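Side-chain contacts in leucine--tRNA ligase (Agrobacterium radiobacter, PDB 5AH5), which probably joins L-leucine to its cognate tRNA at the expense of ATP, as a class I aminoacyl-tRNA synthetase, and is captured here with tRNA and a leucyl-adenylate analogue: residues B[140-145]-B[187-192]; B[146-151]-B[412-417]; B[599-604]-B[680-685]. All coordinates share one frame; numbering follows the deposited sequence.

In the fold
Contacts 1 and 2 are two aspects of one piece of architecture, and contact 3 is a separate one. The first two have centres 7 Å apart and share a sheet in which strand 182-191 lies between strands 147-151 and 415-419. Contact 1 packs helix 128-143 against that intervening strand, whereas contact 2 reaches across it from one flanking strand to the other. Contact 3 lies about 46 Å from contact 2, centre to centre, where the catalytic part meets the anticodon-binding domain and the tRNA. The bound leucyl-adenylate analogue is about 13 Å from the side chain of Ile417 in contact 2 and about 11 Å from that of Leu600 in contact 3.

Contact 1. Residues B[140-145]-B[187-192]; sequences DLYRKG and PQWFVD
Tyr142 sets its ring against the outer rim of the Trp189 indole, in an offset edge-to-face pair. The six-membered ring of Trp189 directs its edge toward the tyrosine face; the ring centroids are 5.5 Å apart and the planes stand at 78°, not far from perpendicular. The touching is done by one corner of the indole: Trp189 CZ3 sits 3.7 Å from Tyr142 CD1, and the neighbouring CH2 is 3.9 Å from Tyr142 CE1. On the tyrosine, CG lies anti to the backbone N (chi1 179°), and this rotation carries the ring from the flank of helix 128-143 toward strand 182-191. The bond leaving the Trp189 backbone already heads toward the helix, and the CZ3-CH2 side of the six-membered ring makes the contact.

One residue earlier in the helix, Leu141 adds a looser apolar contact, its CD2 lying 4.4 Å from CG1 of Val191. Just beyond the last helical turn, Lys144 folds back so that NZ meets OD1 of Asp140 at 2.8 Å, a salt bridge using the syn lone pair of the carboxylate; Asp140 OD2 is bonded separately to Tyr549.

The polar ends of the aromatic pair are engaged outside it: the Tyr142 hydroxyl with Thr437, and Trp189 NE1 with Asp483. Phe138, from the same helix, makes a second edge-to-face contact with the indole. No hydrogen bond joins the two segments, which implies that this buried join depends on apolar and aromatic packing, while the outside polar bonds would restrain both rings.

Contact 2. Residues B[146-151]-B[412-417]; sequences LIYRDD and LQNWSI
Tyr148 and Asn414 supply the polar part of this contact. Asn414 donates from ND2 to the tyrosine OH over 3.0 Å, a moderately bent bond, 154° at the hydrogen. The amide nitrogen arrives at the hydroxyl edge of the ring and near the ring plane, while ring and amide planes are turned 65° apart; the hydroxyl itself is tilted slightly from the amide plane. Tyr148 CG sits between the backbone N and the carbonyl carbon (chi1 69°), a rotation that extends the ring over strand 182-191 toward Asn414. The same amide has other partners: ND2 also bonds to Asp192, and OD1 accepts from the backbone N of Arg194, which together would limit its rotation.

The apolar part is a single meeting of chain ends, Ile147 CD1 against Ile417 CD1 at 4.2 Å. Ile417 also lays its CG2 over one face of the Trp415 indole, offset toward its rim.

Both pairings bridge strand 182-191, which lies between the two strands in an antiparallel sheet. It is bonded through its backbone to 147-151 and 415-419, and its Phe190 ring meets that of Tyr148; both isoleucines touch Phe138 of helix 128-143, while Trp415 stacks on Tyr536 of helix 533-546.

Contact 3. Residues B[599-604]-B[680-685]; sequences LLFKTT and AAIAAI. With nucleotides of chain D.
Phe601 and Ile682 meet at a slant, the isoleucine running past the root of the phenylalanine. Ile682 CG2 touches the ring at CD1, 3.8 Å away, while the other branch reaches back along the chain, its CD1 lying 3.9 Å from Leu600 CB and equally close to Phe601 CB. Both branches thus bear on Phe601, and the longer one reaches Leu600 as well. A chi1 of 178° swings the Phe601 ring away from its own backbone N and past Ile682 to Ala683, whose CB is 4.3 Å from CE1, and onward to the tRNA.

There the far end of the ring and the small alanine share one ribose: the O2' of C24 of chain D is 3.5 Å from both Phe601 CZ and Ala683 CB. Beside this packing, the Lys602 carbonyl O accepts a 2.7 Å hydrogen bond from O2' of G12 of chain D, and Thr604 OG1 donates to OP1 of A14 of chain D over 2.8 Å. Both bonds go to the RNA backbone.

Within the fold, the contact joins helix 592-601 of the catalytic part to helix 678-695 of the anticodon-binding domain. Leu600 also packs on Met56 and Thr59 of helix 48-66, Ile682 touches Phe718, and Ala681 and Ile685 touch Asp672 and Val669 of helix 653-674.

Contact 1. Residues B[140-145]-B[187-192]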
loop_
_atom_site.group_PDB
_atom_site.type_symbol
_atom_site.label_atom_id
_atom_site.label_comp_id
_atom_site.label_asym_id
_atom_site.label_seq_id
_atom_site.Cartn_x
_atom_site.Cartn_y
_atom_site.Cartn_z
ATOM N N ASP B 140 -4.773 19.151 17.913
ATOM C CA ASP B 140 -4.725 18.074 18.961
ATOM C C ASP B 140 -3.331 17.479 19.119
ATOM O O ASP B 140 -2.758 17.445 20.238
ATOM C CB ASP B 140 -5.828 17.057 18.735
ATOM C CG ASP B 140 -6.105 16.188 19.956
ATOM O OD1 ASP B 140 -5.821 16.595 21.101
ATOM O OD2 ASP B 140 -6.583 15.048 19.748
ATOM N N LEU B 141 -2.694 17.122 18.013
ATOM C CA LEU B 141 -1.336 16.573 18.095
ATOM C C LEU B 141 -0.334 17.598 18.613
ATOM O O LEU B 141 0.625 17.238 19.328
ATOM C CB LEU B 141 -0.884 16.015 16.741
ATOM C CG LEU B 141 -1.321 14.548 16.452
ATOM C CD1 LEU B 141 -2.825 14.320 16.322
ATOM C CD2 LEU B 141 -0.617 14.117 15.174
ATOM N N TYR B 142 -0.531 18.875 18.234
ATOM C CA TYR B 142 0.275 19.969 18.789
ATOM C C TYR B 142 0.093 20.121 20.304
ATOM O O TYR B 142 1.082 20.113 21.021
ATOM C CB TYR B 142 -0.043 21.293 18.080
ATOM C CG TYR B 142 0.723 22.491 18.616
ATOM C CD1 TYR B 142 2.127 22.548 18.599
ATOM C CD2 TYR B 142 0.035 23.573 19.138
ATOM C CE1 TYR B 142 2.819 23.652 19.113
ATOM C CE2 TYR B 142 0.700 24.675 19.644
ATOM C CZ TYR B 142 2.074 24.706 19.631
ATOM O OH TYR B 142 2.637 25.834 20.118
ATOM N N ARG B 143 -1.143 20.230 20.797
ATOM C CA ARG B 143 -1.371 20.226 22.282
ATOM C C ARG B 143 -0.777 19.038 23.051
ATOM O O ARG B 143 -0.316 19.209 24.157
ATOM C CB ARG B 143 -2.855 20.304 22.639
ATOM C CG ARG B 143 -3.480 21.626 22.230
ATOM C CD ARG B 143 -4.803 21.947 22.917
ATOM N NE ARG B 143 -5.192 23.338 22.610
ATOM C CZ ARG B 143 -4.669 24.443 23.183
ATOM N NH1 ARG B 143 -3.720 24.366 24.131
ATOM N NH2 ARG B 143 -5.098 25.650 22.807
ATOM N N LYS B 144 -0.780 17.847 22.472
ATOM C CA LYS B 144 -0.250 16.671 23.175
ATOM C C LYS B 144 1.235 16.456 22.949
ATOM O O LYS B 144 1.758 15.423 23.338
ATOM C CB LYS B 144 -1.001 15.386 22.780
ATOM C CG LYS B 144 -2.520 15.465 22.841
ATOM C CD LYS B 144 -3.074 15.429 24.247
ATOM C CE LYS B 144 -4.381 16.220 24.365
ATOM N NZ LYS B 144 -5.511 15.575 23.645
ATOM N N GLY B 145 1.924 17.382 22.288
ATOM C CA GLY B 145 3.359 17.247 22.079
ATOM C C GLY B 145 3.802 16.334 20.944
ATOM O O GLY B 145 4.978 16.180 20.748
ATOM N N PRO B 187 13.510 27.032 11.092
ATOM C CA PRO B 187 12.425 26.588 11.996
ATOM C C PRO B 187 11.303 25.938 11.191
ATOM O O PRO B 187 10.814 26.530 10.197
ATOM C CB PRO B 187 11.948 27.881 12.693
ATOM C CG PRO B 187 12.915 28.946 12.303
ATOM C CD PRO B 187 13.622 28.506 11.035
ATOM N N GLN B 188 10.953 24.705 11.561
ATOM C CA GLN B 188 10.021 23.925 10.771
ATOM C C GLN B 188 9.159 23.106 11.702
ATOM O O GLN B 188 9.485 22.949 12.917
ATOM C CB GLN B 188 10.772 23.006 9.826
ATOM C CG GLN B 188 11.578 23.689 8.750
ATOM C CD GLN B 188 10.759 24.370 7.679
ATOM O OE1 GLN B 188 9.702 23.904 7.245
ATOM N NE2 GLN B 188 11.266 25.491 7.226
ATOM N N TRP B 189 8.047 22.612 11.140
ATOM C CA TRP B 189 7.150 21.735 11.866
ATOM C C TRP B 189 7.515 20.276 11.590
ATOM O O TRP B 189 7.907 19.910 10.448
ATOM C CB TRP B 189 5.678 22.008 11.525
ATOM C CG TRP B 189 5.244 23.357 12.014
ATOM C CD1 TRP B 189 5.235 24.500 11.303
ATOM C CD2 TRP B 189 4.746 23.687 13.316
ATOM N NE1 TRP B 189 4.772 25.524 12.063
ATOM C CE2 TRP B 189 4.469 25.060 13.310
ATOM C CE3 TRP B 189 4.525 22.955 14.490
ATOM C CZ2 TRP B 189 3.960 25.729 14.434
ATOM C CZ3 TRP B 189 4.035 23.564 15.579
ATOM C CH2 TRP B 189 3.758 24.983 15.568
ATOM N N PHE B 190 7.350 19.471 12.643
ATOM C CA PHE B 190 7.715 18.065 12.684
ATOM C C PHE B 190 6.651 17.270 13.429
ATOM O O PHE B 190 5.910 17.835 14.275
ATOM C CB PHE B 190 8.995 17.895 13.492
ATOM C CG PHE B 190 10.170 18.527 12.874
ATOM C CD1 PHE B 190 10.931 17.849 11.951
ATOM C CD2 PHE B 190 10.529 19.834 13.214
ATOM C CE1 PHE B 190 12.048 18.459 11.374
ATOM C CE2 PHE B 190 11.613 20.427 12.656
ATOM C CZ PHE B 190 12.383 19.743 11.731
ATOM N N VAL B 191 6.591 15.968 13.141
ATOM C CA VAL B 191 5.881 15.018 13.998
ATOM C C VAL B 191 6.878 14.024 14.579
ATOM O O VAL B 191 7.765 13.524 13.876
ATOM C CB VAL B 191 4.786 14.233 13.289
ATOM C CG1 VAL B 191 3.731 13.821 14.307
ATOM C CG2 VAL B 191 4.169 15.017 12.150
ATOM N N ASP B 192 6.732 13.744 15.875
ATOM C CA ASP B 192 7.664 12.879 16.592
ATOM C C ASP B 192 7.399 11.385 16.307
ATOM O O ASP B 192 6.936 10.661 17.148
ATOM C CB ASP B 192 7.550 13.160 18.089
ATOM C CG ASP B 192 8.647 12.499 18.906
ATOM O OD1 ASP B 192 9.568 11.858 18.346
ATOM O OD2 ASP B 192 8.576 12.620 20.127
#

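Contact 2. Residues B[146-151]-B[412-417]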
loop_
_atom_site.group_PDB
_atom_site.type_symbol
_atom_site.label_atom_id
_atom_site.label_comp_id
_atom_site.label_asym_id
_atom_site.label_seq_id
_atom_site.Cartn_x
_atom_site.Cartn_y
_atom_site.Cartn_z
ATOM N N LEU B 146 2.889 15.765 20.165
ATOM C CA LEU B 146 3.285 14.916 19.024
ATOM C C LEU B 146 3.757 15.745 17.842
ATOM O O LEU B 146 4.660 15.341 17.132
ATOM C CB LEU B 146 2.142 13.991 18.624
ATOM C CG LEU B 146 1.951 12.960 19.745
ATOM C CD1 LEU B 146 0.487 12.649 19.963
ATOM C CD2 LEU B 146 2.789 11.730 19.475
ATOM N N ILE B 147 3.186 16.941 17.674
ATOM C CA ILE B 147 3.666 17.888 16.690
ATOM C C ILE B 147 4.368 19.014 17.433
ATOM O O ILE B 147 3.828 19.563 18.429
ATOM C CB ILE B 147 2.545 18.433 15.780
ATOM C CG1 ILE B 147 2.124 17.350 14.764
ATOM C CG2 ILE B 147 3.012 19.703 15.020
ATOM C CD1 ILE B 147 0.886 17.685 13.955
ATOM N N TYR B 148 5.528 19.390 16.891
ATOM C CA TYR B 148 6.357 20.423 17.460
ATOM C C TYR B 148 7.171 21.206 16.424
ATOM O O TYR B 148 7.403 20.763 15.282
ATOM C CB TYR B 148 7.253 19.765 18.496
ATOM C CG TYR B 148 8.299 18.848 17.887
ATOM C CD1 TYR B 148 9.529 19.362 17.515
ATOM C CD2 TYR B 148 8.069 17.481 17.694
ATOM C CE1 TYR B 148 10.510 18.589 16.969
ATOM C CE2 TYR B 148 9.053 16.688 17.125
ATOM C CZ TYR B 148 10.283 17.251 16.775
ATOM O OH TYR B 148 11.337 16.555 16.213
ATOM N N ARG B 149 7.622 22.380 16.842
ATOM C CA ARG B 149 8.413 23.269 16.012
ATOM C C ARG B 149 9.818 23.204 16.440
ATOM O O ARG B 149 10.073 23.187 17.615
ATOM C CB ARG B 149 7.916 24.708 16.126
ATOM C CG ARG B 149 8.307 25.551 14.907
ATOM C CD ARG B 149 7.366 26.713 14.703
ATOM N NE ARG B 149 7.824 27.604 13.643
ATOM C CZ ARG B 149 8.569 28.690 13.828
ATOM N NH1 ARG B 149 8.990 29.057 15.052
ATOM N NH2 ARG B 149 8.894 29.423 12.782
ATOM N N ASP B 150 10.758 23.168 15.493
ATOM C CA ASP B 150 12.147 23.101 15.867
ATOM C C ASP B 150 12.978 23.773 14.817
ATOM O O ASP B 150 12.602 23.809 13.655
ATOM C CB ASP B 150 12.550 21.631 16.022
ATOM C CG ASP B 150 13.942 21.431 16.652
ATOM O OD1 ASP B 150 14.414 22.265 17.447
ATOM O OD2 ASP B 150 14.570 20.393 16.368
ATOM N N ASP B 151 14.128 24.285 15.242
ATOM C CA ASP B 151 15.077 25.018 14.378
ATOM C C ASP B 151 16.279 24.115 14.238
ATOM O O ASP B 151 17.210 24.175 15.061
ATOM C CB ASP B 151 15.465 26.370 15.006
ATOM C CG ASP B 151 16.224 27.320 14.039
ATOM O OD1 ASP B 151 16.703 26.919 12.949
ATOM O OD2 ASP B 151 16.330 28.525 14.388
ATOM N N LEU B 412 15.606 6.318 11.290
ATOM C CA LEU B 412 14.382 7.099 11.129
ATOM C C LEU B 412 14.569 8.548 11.628
ATOM O O LEU B 412 14.961 8.792 12.787
ATOM C CB LEU B 412 13.285 6.416 11.958
ATOM C CG LEU B 412 11.879 6.962 11.892
ATOM C CD1 LEU B 412 11.355 6.834 10.490
ATOM C CD2 LEU B 412 10.954 6.282 12.875
ATOM N N GLN B 413 14.289 9.505 10.767
ATOM C CA GLN B 413 14.305 10.925 11.199
ATOM C C GLN B 413 12.873 11.391 11.535
ATOM O O GLN B 413 11.876 10.931 10.938
ATOM C CB GLN B 413 14.852 11.768 10.093
ATOM C CG GLN B 413 16.230 11.323 9.663
ATOM C CD GLN B 413 16.758 12.174 8.548
ATOM O OE1 GLN B 413 16.318 13.313 8.377
ATOM N NE2 GLN B 413 17.685 11.633 7.758
ATOM N N ASN B 414 12.746 12.315 12.466
ATOM C CA ASN B 414 11.441 12.918 12.677
ATOM C C ASN B 414 10.947 13.580 11.402
ATOM O O ASN B 414 11.729 13.999 10.542
ATOM C CB ASN B 414 11.389 13.782 13.917
ATOM C CG ASN B 414 11.118 12.960 15.181
ATOM O OD1 ASN B 414 10.726 11.796 15.128
ATOM N ND2 ASN B 414 11.265 13.582 16.319
ATOM N N TRP B 415 9.629 13.553 11.255
ATOM C CA TRP B 415 8.941 13.843 10.007
ATOM C C TRP B 415 8.667 15.363 9.844
ATOM O O TRP B 415 7.767 15.884 10.516
ATOM C CB TRP B 415 7.628 13.104 10.114
ATOM C CG TRP B 415 6.706 13.179 8.940
ATOM C CD1 TRP B 415 6.995 13.599 7.704
ATOM C CD2 TRP B 415 5.351 12.780 8.936
ATOM N NE1 TRP B 415 5.870 13.518 6.905
ATOM C CE2 TRP B 415 4.851 13.008 7.655
ATOM C CE3 TRP B 415 4.505 12.244 9.905
ATOM C CZ2 TRP B 415 3.560 12.702 7.298
ATOM C CZ3 TRP B 415 3.197 11.951 9.559
ATOM C CH2 TRP B 415 2.743 12.183 8.247
ATOM N N SER B 416 9.402 16.028 8.944
ATOM C CA SER B 416 9.098 17.391 8.464
ATOM C C SER B 416 7.838 17.415 7.652
ATOM O O SER B 416 7.804 16.802 6.576
ATOM C CB SER B 416 10.120 17.926 7.450
ATOM O OG SER B 416 11.378 17.926 7.986
ATOM N N ILE B 417 6.881 18.214 8.094
ATOM C CA ILE B 417 5.586 18.390 7.440
ATOM C C ILE B 417 5.310 19.767 6.879
ATOM O O ILE B 417 4.410 19.916 6.051
ATOM C CB ILE B 417 4.407 17.925 8.326
ATOM C CG1 ILE B 417 4.387 18.623 9.695
ATOM C CG2 ILE B 417 4.526 16.420 8.510
ATOM C CD1 ILE B 417 3.069 18.503 10.445
#

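Contact 3. Residues B[599-604]-B[680-685]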
loop_
_atom_site.group_PDB
_atom_site.type_symbol
_atom_site.label_atom_id
_atom_site.label_comp_id
_atom_site.label_asym_id
_atom_site.label_seq_id
_atom_site.Cartn_x
_atom_site.Cartn_y
_atom_site.Cartn_z
ATOM N N LEU B 599 -6.759 -6.932 -17.970
ATOM C CA LEU B 599 -5.815 -6.623 -16.882
ATOM C C LEU B 599 -5.801 -7.648 -15.787
ATOM O O LEU B 599 -4.783 -7.814 -15.089
ATOM C CB LEU B 599 -6.091 -5.247 -16.241
ATOM C CG LEU B 599 -5.788 -4.075 -17.216
ATOM C CD1 LEU B 599 -6.530 -2.810 -16.753
ATOM C CD2 LEU B 599 -4.292 -3.836 -17.311
ATOM N N LEU B 600 -6.951 -8.227 -15.505
ATOM C CA LEU B 600 -7.020 -9.160 -14.397
ATOM C C LEU B 600 -6.502 -10.578 -14.835
ATOM O O LEU B 600 -5.934 -11.281 -14.042
ATOM C CB LEU B 600 -8.450 -9.244 -13.836
ATOM C CG LEU B 600 -8.979 -8.006 -13.041
ATOM C CD1 LEU B 600 -10.272 -8.384 -12.354
ATOM C CD2 LEU B 600 -7.993 -7.570 -12.006
ATOM N N PHE B 601 -6.744 -10.957 -16.065
ATOM C CA PHE B 601 -6.348 -12.286 -16.577
ATOM C C PHE B 601 -4.894 -12.337 -17.109
ATOM O O PHE B 601 -4.336 -13.392 -17.239
ATOM C CB PHE B 601 -7.358 -12.726 -17.643
ATOM C CG PHE B 601 -7.052 -14.055 -18.290
ATOM C CD1 PHE B 601 -7.154 -15.232 -17.573
ATOM C CD2 PHE B 601 -6.743 -14.125 -19.668
ATOM C CE1 PHE B 601 -6.878 -16.472 -18.179
ATOM C CE2 PHE B 601 -6.517 -15.350 -20.300
ATOM C CZ PHE B 601 -6.574 -16.535 -19.552
ATOM N N LYS B 602 -4.250 -11.202 -17.374
ATOM C CA LYS B 602 -2.972 -11.200 -18.094
ATOM C C LYS B 602 -1.883 -11.909 -17.298
ATOM O O LYS B 602 -1.140 -12.680 -17.847
ATOM C CB LYS B 602 -2.543 -9.763 -18.464
ATOM C CG LYS B 602 -1.199 -9.634 -19.149
ATOM C CD LYS B 602 -1.145 -10.366 -20.473
ATOM C CE LYS B 602 0.009 -9.837 -21.308
ATOM N NZ LYS B 602 0.468 -10.841 -22.289
ATOM N N THR B 603 -1.831 -11.728 -15.987
ATOM C CA THR B 603 -0.737 -12.301 -15.220
ATOM C C THR B 603 -1.140 -12.258 -13.807
ATOM O O THR B 603 -2.275 -11.982 -13.504
ATOM C CB THR B 603 0.605 -11.562 -15.460
ATOM O OG1 THR B 603 1.653 -12.220 -14.762
ATOM C CG2 THR B 603 0.569 -10.054 -14.974
ATOM N N THR B 604 -0.225 -12.597 -12.923
ATOM C CA THR B 604 -0.462 -12.565 -11.503
ATOM C C THR B 604 -0.699 -11.077 -11.081
ATOM O O THR B 604 -0.060 -10.176 -11.642
ATOM C CB THR B 604 0.787 -13.100 -10.832
ATOM O OG1 THR B 604 1.216 -14.279 -11.545
ATOM C CG2 THR B 604 0.542 -13.450 -9.331
ATOM N N ALA B 680 -6.402 -16.815 -12.133
ATOM C CA ALA B 680 -6.843 -18.284 -11.994
ATOM C C ALA B 680 -8.345 -18.395 -11.885
ATOM O O ALA B 680 -8.943 -19.309 -12.419
ATOM C CB ALA B 680 -6.170 -18.920 -10.824
ATOM N N ALA B 681 -9.011 -17.381 -11.295
ATOM C CA ALA B 681 -10.485 -17.429 -11.229
ATOM C C ALA B 681 -11.130 -17.311 -12.605
ATOM O O ALA B 681 -12.145 -17.953 -12.954
ATOM C CB ALA B 681 -10.982 -16.324 -10.292
ATOM N N ILE B 682 -10.569 -16.437 -13.426
ATOM C CA ILE B 682 -11.110 -16.218 -14.717
ATOM C C ILE B 682 -10.838 -17.507 -15.553
ATOM O O ILE B 682 -11.658 -17.908 -16.369
ATOM C CB ILE B 682 -10.504 -14.933 -15.389
ATOM C CG1 ILE B 682 -11.088 -13.648 -14.708
ATOM C CG2 ILE B 682 -10.884 -14.898 -16.847
ATOM C CD1 ILE B 682 -10.348 -12.366 -15.103
ATOM N N ALA B 683 -9.670 -18.102 -15.420
ATOM C CA ALA B 683 -9.402 -19.417 -16.141
ATOM C C ALA B 683 -10.439 -20.485 -15.810
ATOM O O ALA B 683 -10.918 -21.191 -16.687
ATOM C CB ALA B 683 -8.023 -19.915 -15.843
ATOM N N ALA B 684 -10.874 -20.507 -14.559
ATOM C CA ALA B 684 -11.893 -21.443 -14.113
ATOM C C ALA B 684 -13.186 -21.197 -14.785
ATOM O O ALA B 684 -13.877 -22.129 -15.151
ATOM C CB ALA B 684 -12.029 -21.376 -12.620
ATOM N N ILE B 685 -13.533 -19.934 -15.023
ATOM C CA ILE B 685 -14.773 -19.614 -15.728
ATOM C C ILE B 685 -14.704 -19.922 -17.213
ATOM O O ILE B 685 -15.705 -20.298 -17.860
ATOM C CB ILE B 685 -15.143 -18.105 -15.497
ATOM C CG1 ILE B 685 -15.507 -17.828 -14.012
ATOM C CG2 ILE B 685 -16.271 -17.688 -16.408
ATOM C CD1 ILE B 685 -15.360 -16.370 -13.566
ATOM P P C D 24 -7.390 -26.446 -19.858
ATOM O OP1 C D 24 -8.755 -26.910 -20.020
ATOM O OP2 C D 24 -6.329 -26.715 -20.802
ATOM O "O5'" C D 24 -7.432 -24.834 -19.824
ATOM C "C5'" C D 24 -8.410 -24.138 -19.026
ATOM C "C4'" C D 24 -8.109 -22.632 -19.014
ATOM O "O4'" C D 24 -6.923 -22.374 -18.229
ATOM C "C3'" C D 24 -7.771 -22.029 -20.354
ATOM O "O3'" C D 24 -8.996 -21.908 -21.067
ATOM C "C2'" C D 24 -7.063 -20.766 -19.932
ATOM O "O2'" C D 24 -7.881 -19.790 -19.306
ATOM C "C1'" C D 24 -6.213 -21.299 -18.788
ATOM N N1 C D 24 -4.889 -21.757 -19.210
ATOM C C2 C D 24 -3.931 -20.779 -19.444
ATOM O O2 C D 24 -4.239 -19.589 -19.251
ATOM N N3 C D 24 -2.701 -21.144 -19.854
ATOM C C4 C D 24 -2.418 -22.439 -20.056
ATOM N N4 C D 24 -1.171 -22.764 -20.419
ATOM C C5 C D 24 -3.398 -23.457 -19.875
ATOM C C6 C D 24 -4.609 -23.075 -19.454
ATOM P P A D 14 0.524 -17.560 -12.047
ATOM O OP1 A D 14 -0.311 -16.550 -11.266
ATOM O OP2 A D 14 1.856 -17.837 -11.605
ATOM O "O5'" A D 14 -0.333 -18.894 -12.224
ATOM C "C5'" A D 14 -1.630 -18.851 -12.796
ATOM C "C4'" A D 14 -2.238 -20.215 -12.754
ATOM O "O4'" A D 14 -1.593 -21.077 -13.740
ATOM C "C3'" A D 14 -2.087 -20.952 -11.430
ATOM O "O3'" A D 14 -3.091 -20.550 -10.483
ATOM C "C2'" A D 14 -2.237 -22.410 -11.864
ATOM O "O2'" A D 14 -3.581 -22.789 -12.043
ATOM C "C1'" A D 14 -1.594 -22.400 -13.250
ATOM N N9 A D 14 -0.247 -22.954 -13.358
ATOM C C8 A D 14 0.936 -22.329 -13.660
ATOM N N7 A D 14 1.948 -23.146 -13.785
ATOM C C5 A D 14 1.395 -24.396 -13.556
ATOM C C6 A D 14 1.946 -25.690 -13.558
ATOM N N6 A D 14 3.239 -25.940 -13.766
ATOM N N1 A D 14 1.123 -26.726 -13.274
ATOM C C2 A D 14 -0.175 -26.475 -13.067
ATOM N N3 A D 14 -0.818 -25.305 -13.074
ATOM C C4 A D 14 0.040 -24.294 -13.311
ATOM P P G D 12 7.410 -15.175 -20.730
ATOM O OP1 G D 12 8.318 -14.148 -20.212
ATOM O OP2 G D 12 7.648 -16.590 -20.345
ATOM O "O5'" G D 12 5.893 -14.858 -20.353
ATOM C "C5'" G D 12 5.337 -13.549 -20.577
ATOM C "C4'" G D 12 3.887 -13.478 -20.144
ATOM O "O4'" G D 12 3.046 -14.249 -21.029
ATOM C "C3'" G D 12 3.534 -14.035 -18.781
ATOM O "O3'" G D 12 3.890 -13.145 -17.775
ATOM C "C2'" G D 12 2.034 -14.160 -18.905
ATOM O "O2'" G D 12 1.275 -12.961 -18.929
ATOM C "C1'" G D 12 1.947 -14.783 -20.287
ATOM N N9 G D 12 2.013 -16.249 -20.290
ATOM C C8 G D 12 3.119 -17.042 -20.489
ATOM N N7 G D 12 2.848 -18.319 -20.453
ATOM C C5 G D 12 1.473 -18.372 -20.288
ATOM C C6 G D 12 0.611 -19.490 -20.157
ATOM O O6 G D 12 0.895 -20.690 -20.241
ATOM N N1 G D 12 -0.710 -19.097 -19.949
ATOM C C2 G D 12 -1.135 -17.791 -19.823
ATOM N N2 G D 12 -2.443 -17.602 -19.603
ATOM N N3 G D 12 -0.339 -16.742 -19.952
ATOM C C4 G D 12 0.948 -17.103 -20.143
#